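Local coordinates for virulence protein STM3117 (Salmonella enterica subsp. enterica serovar Typhimurium, PDB 3HUH), which is critically involved in replication of the bacterium inside host macrophages and may take part in the biosynthesis and modification of cell-wall peptidoglycan, at residues G123-I128 with L137-Q142; I38-E43 with R131-N136. One frame throughout, in Å; residues are numbered along the deposited sequence.

From the N terminus, strand 21-31 leads into helix 34-43, whose second half holds 38-43, the first segment of contact 2. The chain then builds the rest of the first four-stranded sheet, strand 88-93 and helix 97-106 before reaching 123-128, which opens contact 1. Next comes the turn 131-136, closing contact 2 across 87 residues, and finally 137-142, closing contact 1 across only eight. The two contacts therefore cross along the chain. Contact 1 zips up the last hairpin of the second sheet, while contact 2 fastens the turn of that hairpin to helix 34-43. Their centres lie about 17 Å apart, and Ile138 packs against Tyr41.

Contact 1. Residues G123-I128 with L137-Q142; sequences GEIMSI and LIEISQ
Ile128 lays its CG2 methyl against CB of Ile140, 3.6 Å away, the two branched side chains running side by side and pointing the same way. Beneath them the backbones are joined as antiparallel strands: Ile128 N and O bond to Ile140 O and N, and Met126 N and O do the same with Gln142. Beta-branched isoleucine suits such an extended, buried strand.

The other face carries Ile125, Ser127, Glu139 and Ser141. Ser127 and Ser141 are a non-hydrogen-bonded pair with CA atoms 4.3 Å apart; their CB atoms leave on the same face, which lets two short hydroxyl side chains come within bonding distance. Ser141 OG donates to Ser127 OG at 2.7 Å, and Ser127 OG passes the chain on to Glu139 OE2, also at 2.7 Å, using the anti lone pair of that oxygen. Glu139 reaches diagonally across because CG is anti to its backbone N (chi1 -176°) and the chain stays extended beyond. The two buried hydroxyls and OE2 are thus linked in one short relay. Ile125 CD1 lies 3.6 Å from Ser141 CB and gives the row an apolar flank.

His26 of the second subunit packs on both Ile125 and Glu139, whereas on the opposite face Gln142 OE1 accepts from Ile97 N of helix 97-106. The pair of strands is the closing beta hairpin of the second beta-alpha-beta-beta-beta module, the repeating unit of the vicinal oxygen chelate (glyoxalase) fold.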
loop_
_atom_site.group_PDB
_atom_site.type_symbol
_atom_site.label_atom_id
_atom_site.label_comp_id
_atom_site.label_asym_id
_atom_site.label_seq_id
_atom_site.Cartn_x
_atom_site.Cartn_y
_atom_site.Cartn_z
ATOM N N GLY A 123 -0.871 -2.093 -17.664
ATOM C CA GLY A 123 -1.402 -3.030 -18.637
ATOM C C GLY A 123 -2.358 -4.038 -18.032
ATOM O O GLY A 123 -2.715 -3.938 -16.858
ATOM N N GLU A 124 -2.773 -5.013 -18.833
ATOM C CA GLU A 124 -3.701 -6.033 -18.363
ATOM C C GLU A 124 -2.999 -7.090 -17.513
ATOM O O GLU A 124 -1.853 -7.471 -17.776
ATOM C CB GLU A 124 -4.404 -6.697 -19.558
ATOM C CG GLU A 124 -5.515 -7.672 -19.175
ATOM C CD GLU A 124 -6.235 -8.261 -20.382
ATOM O OE1 GLU A 124 -5.559 -8.870 -21.242
ATOM O OE2 GLU A 124 -7.477 -8.117 -20.469
ATOM N N ILE A 125 -3.692 -7.548 -16.476
ATOM C CA ILE A 125 -3.155 -8.570 -15.587
ATOM C C ILE A 125 -4.214 -9.638 -15.321
ATOM O O ILE A 125 -5.409 -9.397 -15.505
ATOM C CB ILE A 125 -2.733 -7.964 -14.217
ATOM C CG1 ILE A 125 -3.948 -7.327 -13.531
ATOM C CG2 ILE A 125 -1.625 -6.933 -14.416
ATOM C CD1 ILE A 125 -3.627 -6.665 -12.181
ATOM N N MET A 126 -3.772 -10.824 -14.913
ATOM C CA MET A 126 -4.695 -11.902 -14.557
ATOM C C MET A 126 -4.578 -11.940 -13.042
ATOM O O MET A 126 -3.485 -12.118 -12.511
ATOM C CB MET A 126 -4.261 -13.246 -15.145
ATOM C CG MET A 126 -5.301 -14.373 -14.952
ATOM S SD MET A 126 -6.915 -14.072 -15.774
ATOM C CE MET A 126 -6.355 -13.265 -17.199
ATOM N N SER A 127 -5.700 -11.770 -12.350
ATOM C CA SER A 127 -5.683 -11.721 -10.893
ATOM C C SER A 127 -6.432 -12.819 -10.163
ATOM O O SER A 127 -7.461 -13.309 -10.625
ATOM C CB SER A 127 -6.256 -10.388 -10.410
ATOM O OG SER A 127 -5.547 -9.281 -10.927
ATOM N N ILE A 128 -5.902 -13.174 -9.000
ATOM C CA ILE A 128 -6.517 -14.155 -8.124
ATOM C C ILE A 128 -6.622 -13.401 -6.797
ATOM O O ILE A 128 -5.694 -12.687 -6.414
ATOM C CB ILE A 128 -5.636 -15.419 -7.980
ATOM C CG1 ILE A 128 -6.405 -16.504 -7.222
ATOM C CG2 ILE A 128 -4.334 -15.081 -7.287
ATOM C CD1 ILE A 128 -7.627 -17.009 -7.971
ATOM N N LEU A 137 -7.937 -7.624 1.609
ATOM C CA LEU A 137 -8.065 -8.261 0.304
ATOM C C LEU A 137 -6.698 -8.248 -0.366
ATOM O O LEU A 137 -6.069 -7.190 -0.502
ATOM C CB LEU A 137 -9.078 -7.517 -0.565
ATOM C CG LEU A 137 -9.348 -8.149 -1.936
ATOM C CD1 LEU A 137 -10.014 -9.514 -1.764
ATOM C CD2 LEU A 137 -10.226 -7.221 -2.751
ATOM N N ILE A 138 -6.236 -9.427 -0.766
ATOM C CA ILE A 138 -4.944 -9.551 -1.423
ATOM C C ILE A 138 -5.152 -10.055 -2.844
ATOM O O ILE A 138 -5.666 -11.151 -3.060
ATOM C CB ILE A 138 -4.024 -10.529 -0.666
ATOM C CG1 ILE A 138 -3.883 -10.086 0.797
ATOM C CG2 ILE A 138 -2.668 -10.599 -1.354
ATOM C CD1 ILE A 138 -3.353 -8.673 0.987
ATOM N N GLU A 139 -4.756 -9.227 -3.802
ATOM C CA GLU A 139 -4.877 -9.534 -5.217
ATOM C C GLU A 139 -3.483 -9.921 -5.701
ATOM O O GLU A 139 -2.560 -9.112 -5.644
ATOM C CB GLU A 139 -5.383 -8.286 -5.963
ATOM C CG GLU A 139 -5.648 -8.470 -7.459
ATOM C CD GLU A 139 -6.073 -7.177 -8.155
ATOM O OE1 GLU A 139 -6.304 -6.163 -7.458
ATOM O OE2 GLU A 139 -6.183 -7.169 -9.405
ATOM N N ILE A 140 -3.322 -11.166 -6.139
ATOM C CA ILE A 140 -2.031 -11.634 -6.648
ATOM C C ILE A 140 -2.192 -11.702 -8.163
ATOM O O ILE A 140 -3.072 -12.407 -8.673
ATOM C CB ILE A 140 -1.662 -13.011 -6.071
ATOM C CG1 ILE A 140 -1.602 -12.922 -4.544
ATOM C CG2 ILE A 140 -0.308 -13.448 -6.601
ATOM C CD1 ILE A 140 -1.525 -14.253 -3.836
ATOM N N SER A 141 -1.338 -10.981 -8.883
ATOM C CA SER A 141 -1.480 -10.907 -10.332
ATOM C C SER A 141 -0.221 -11.068 -11.175
ATOM O O SER A 141 0.885 -10.782 -10.733
ATOM C CB SER A 141 -2.126 -9.563 -10.681
ATOM O OG SER A 141 -3.164 -9.249 -9.766
ATOM N N GLN A 142 -0.415 -11.525 -12.408
ATOM C CA GLN A 142 0.680 -11.682 -13.355
ATOM C C GLN A 142 0.314 -10.874 -14.592
ATOM O O GLN A 142 -0.828 -10.938 -15.064
ATOM C CB GLN A 142 0.865 -13.151 -13.744
ATOM C CG GLN A 142 1.872 -13.351 -14.868
ATOM C CD GLN A 142 2.012 -14.801 -15.274
ATOM O OE1 GLN A 142 1.029 -15.540 -15.332
ATOM N NE2 GLN A 142 3.239 -15.215 -15.571
#

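Contact 2. Residues I38-E43 with R131-N136; sequences IRFYEE and RDPDGN
Phe40 and Tyr41 present their rings to the turn in different ways. One face of the Phe40 ring is covered by Asp132 CA and Pro133 CD, each 3.9 Å from the ring centroid in CH-pi contacts, while Tyr41 CD1 lies in plane at its edge. The Tyr41 ring has Phe40 CD2 over one face and Asp132 OD2 at its edge. Phe40 gets there with CG anti to the backbone N (chi1 176°), which carries the ring out from the helix; its CE2 also meets Asp132 CB at 3.5 Å. Proline suits its place because CD, bonded to the ring nitrogen, has slightly polarised C-H bonds to set against the pi face.

Tyr41 OH donates to Asp132 OD2 at 2.9 Å, approaching on the anti side and somewhat out of the carboxylate plane, which stands almost perpendicular to the phenol ring. The second oxygen, OD1, serves the turn itself: Asp134 N at 3.0 Å and Asn136 N at 2.9 Å reach it from opposite faces of its plane, the first making an Asx turn. One buried carboxylate therefore both shapes its own loop and anchors the helix, and these donors would probably stabilise its negative charge. Asp132 to Gly135 form a type I turn; proline fits its second position, and at phi 99° a CB on Gly135 would run into Asp134 O, so the place calls for glycine.

This Asp-Pro-Asp-Gly-Asn turn, common in glyoxalase-fold proteins, links strand 123-131 to strand 137-142. Asp134 OD1 accepts a bond from Ser32 N, just ahead of helix 34-43, and Tyr41 packs on Leu29 of strand 21-31 and Ile138 of strand 137-142, so the helix meets strands of both sheets.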
loop_
_atom_site.group_PDB
_atom_site.type_symbol
_atom_site.label_atom_id
_atom_site.label_comp_id
_atom_site.label_asym_id
_atom_site.label_seq_id
_atom_site.Cartn_x
_atom_site.Cartn_y
_atom_site.Cartn_z
ATOM N N ILE A 38 2.342 -12.749 10.254
ATOM C CA ILE A 38 3.646 -13.146 9.745
ATOM C C ILE A 38 3.588 -14.545 9.141
ATOM O O ILE A 38 4.087 -14.774 8.037
ATOM C CB ILE A 38 4.717 -13.082 10.868
ATOM C CG1 ILE A 38 5.049 -11.609 11.169
ATOM C CG2 ILE A 38 5.977 -13.857 10.451
ATOM C CD1 ILE A 38 6.077 -11.394 12.285
ATOM N N ARG A 39 2.971 -15.482 9.852
ATOM C CA ARG A 39 2.874 -16.844 9.338
ATOM C C ARG A 39 2.193 -16.896 7.973
ATOM O O ARG A 39 2.633 -17.616 7.078
ATOM C CB ARG A 39 2.137 -17.745 10.332
ATOM C CG ARG A 39 3.022 -18.283 11.444
ATOM C CD ARG A 39 2.322 -19.401 12.215
ATOM N NE ARG A 39 3.264 -20.214 12.985
ATOM C CZ ARG A 39 3.994 -19.767 14.003
ATOM N NH1 ARG A 39 3.900 -18.501 14.392
ATOM N NH2 ARG A 39 4.820 -20.592 14.635
ATOM N N PHE A 40 1.127 -16.122 7.806
ATOM C CA PHE A 40 0.410 -16.092 6.535
ATOM C C PHE A 40 1.277 -15.543 5.397
ATOM O O PHE A 40 1.433 -16.193 4.356
ATOM C CB PHE A 40 -0.854 -15.235 6.654
ATOM C CG PHE A 40 -1.596 -15.069 5.353
ATOM C CD1 PHE A 40 -2.422 -16.083 4.873
ATOM C CD2 PHE A 40 -1.458 -13.903 4.599
ATOM C CE1 PHE A 40 -3.105 -15.936 3.661
ATOM C CE2 PHE A 40 -2.134 -13.743 3.382
ATOM C CZ PHE A 40 -2.962 -14.764 2.912
ATOM N N TYR A 41 1.852 -14.358 5.591
ATOM C CA TYR A 41 2.661 -13.767 4.531
ATOM C C TYR A 41 3.926 -14.548 4.203
ATOM O O TYR A 41 4.355 -14.583 3.046
ATOM C CB TYR A 41 2.973 -12.294 4.846
ATOM C CG TYR A 41 1.768 -11.401 4.615
ATOM C CD1 TYR A 41 0.851 -11.152 5.634
ATOM C CD2 TYR A 41 1.503 -10.867 3.350
ATOM C CE1 TYR A 41 -0.303 -10.398 5.406
ATOM C CE2 TYR A 41 0.348 -10.117 3.107
ATOM C CZ TYR A 41 -0.551 -9.888 4.135
ATOM O OH TYR A 41 -1.701 -9.171 3.881
ATOM N N GLU A 42 4.525 -15.189 5.199
ATOM C CA GLU A 42 5.714 -15.982 4.919
ATOM C C GLU A 42 5.349 -17.286 4.205
ATOM O O GLU A 42 5.894 -17.590 3.147
ATOM C CB GLU A 42 6.483 -16.306 6.202
ATOM C CG GLU A 42 7.187 -15.112 6.829
ATOM C CD GLU A 42 8.288 -15.522 7.801
ATOM O OE1 GLU A 42 8.066 -16.452 8.607
ATOM O OE2 GLU A 42 9.376 -14.908 7.764
ATOM N N GLU A 43 4.407 -18.041 4.766
ATOM C CA GLU A 43 4.030 -19.331 4.188
ATOM C C GLU A 43 3.285 -19.269 2.861
ATOM O O GLU A 43 3.530 -20.087 1.972
ATOM C CB GLU A 43 3.211 -20.147 5.198
ATOM C CG GLU A 43 3.882 -20.283 6.554
ATOM C CD GLU A 43 3.220 -21.309 7.453
ATOM O OE1 GLU A 43 1.972 -21.371 7.483
ATOM O OE2 GLU A 43 3.954 -22.047 8.143
ATOM N N ARG A 131 -7.754 -13.599 1.031
ATOM C CA ARG A 131 -7.791 -12.688 2.162
ATOM C C ARG A 131 -6.772 -13.105 3.196
ATOM O O ARG A 131 -6.509 -14.298 3.374
ATOM C CB ARG A 131 -9.175 -12.669 2.811
ATOM C CG ARG A 131 -10.218 -11.950 1.984
ATOM C CD ARG A 131 -11.516 -11.767 2.740
ATOM N NE ARG A 131 -12.551 -11.250 1.849
ATOM C CZ ARG A 131 -12.590 -10.010 1.376
ATOM N NH1 ARG A 131 -11.653 -9.133 1.718
ATOM N NH2 ARG A 131 -13.555 -9.653 0.538
ATOM N N ASP A 132 -6.186 -12.128 3.878
ATOM C CA ASP A 132 -5.220 -12.459 4.909
ATOM C C ASP A 132 -5.981 -12.693 6.215
ATOM O O ASP A 132 -7.207 -12.588 6.247
ATOM C CB ASP A 132 -4.128 -11.372 5.019
ATOM C CG ASP A 132 -4.584 -10.102 5.720
ATOM O OD1 ASP A 132 -5.770 -9.959 6.079
ATOM O OD2 ASP A 132 -3.713 -9.226 5.913
ATOM N N PRO A 133 -5.274 -13.028 7.302
ATOM C CA PRO A 133 -5.938 -13.283 8.588
ATOM C C PRO A 133 -6.889 -12.222 9.127
ATOM O O PRO A 133 -7.828 -12.543 9.869
ATOM C CB PRO A 133 -4.766 -13.535 9.526
ATOM C CG PRO A 133 -3.789 -14.217 8.638
ATOM C CD PRO A 133 -3.839 -13.350 7.394
ATOM N N ASP A 134 -6.660 -10.967 8.752
ATOM C CA ASP A 134 -7.499 -9.877 9.237
ATOM C C ASP A 134 -8.602 -9.477 8.268
ATOM O O ASP A 134 -9.405 -8.603 8.569
ATOM C CB ASP A 134 -6.628 -8.665 9.578
ATOM C CG ASP A 134 -5.741 -8.910 10.788
ATOM O OD1 ASP A 134 -6.184 -8.628 11.924
ATOM O OD2 ASP A 134 -4.608 -9.407 10.607
ATOM N N GLY A 135 -8.645 -10.118 7.104
ATOM C CA GLY A 135 -9.678 -9.794 6.140
ATOM C C GLY A 135 -9.237 -8.851 5.033
ATOM O O GLY A 135 -10.045 -8.467 4.186
ATOM N N ASN A 136 -7.966 -8.456 5.042
ATOM C CA ASN A 136 -7.466 -7.580 3.992
ATOM C C ASN A 136 -7.597 -8.339 2.675
ATOM O O ASN A 136 -7.409 -9.562 2.628
ATOM C CB ASN A 136 -5.992 -7.231 4.222
ATOM C CG ASN A 136 -5.769 -6.421 5.491
ATOM O OD1 ASN A 136 -4.886 -6.733 6.291
ATOM N ND2 ASN A 136 -6.557 -5.376 5.673
#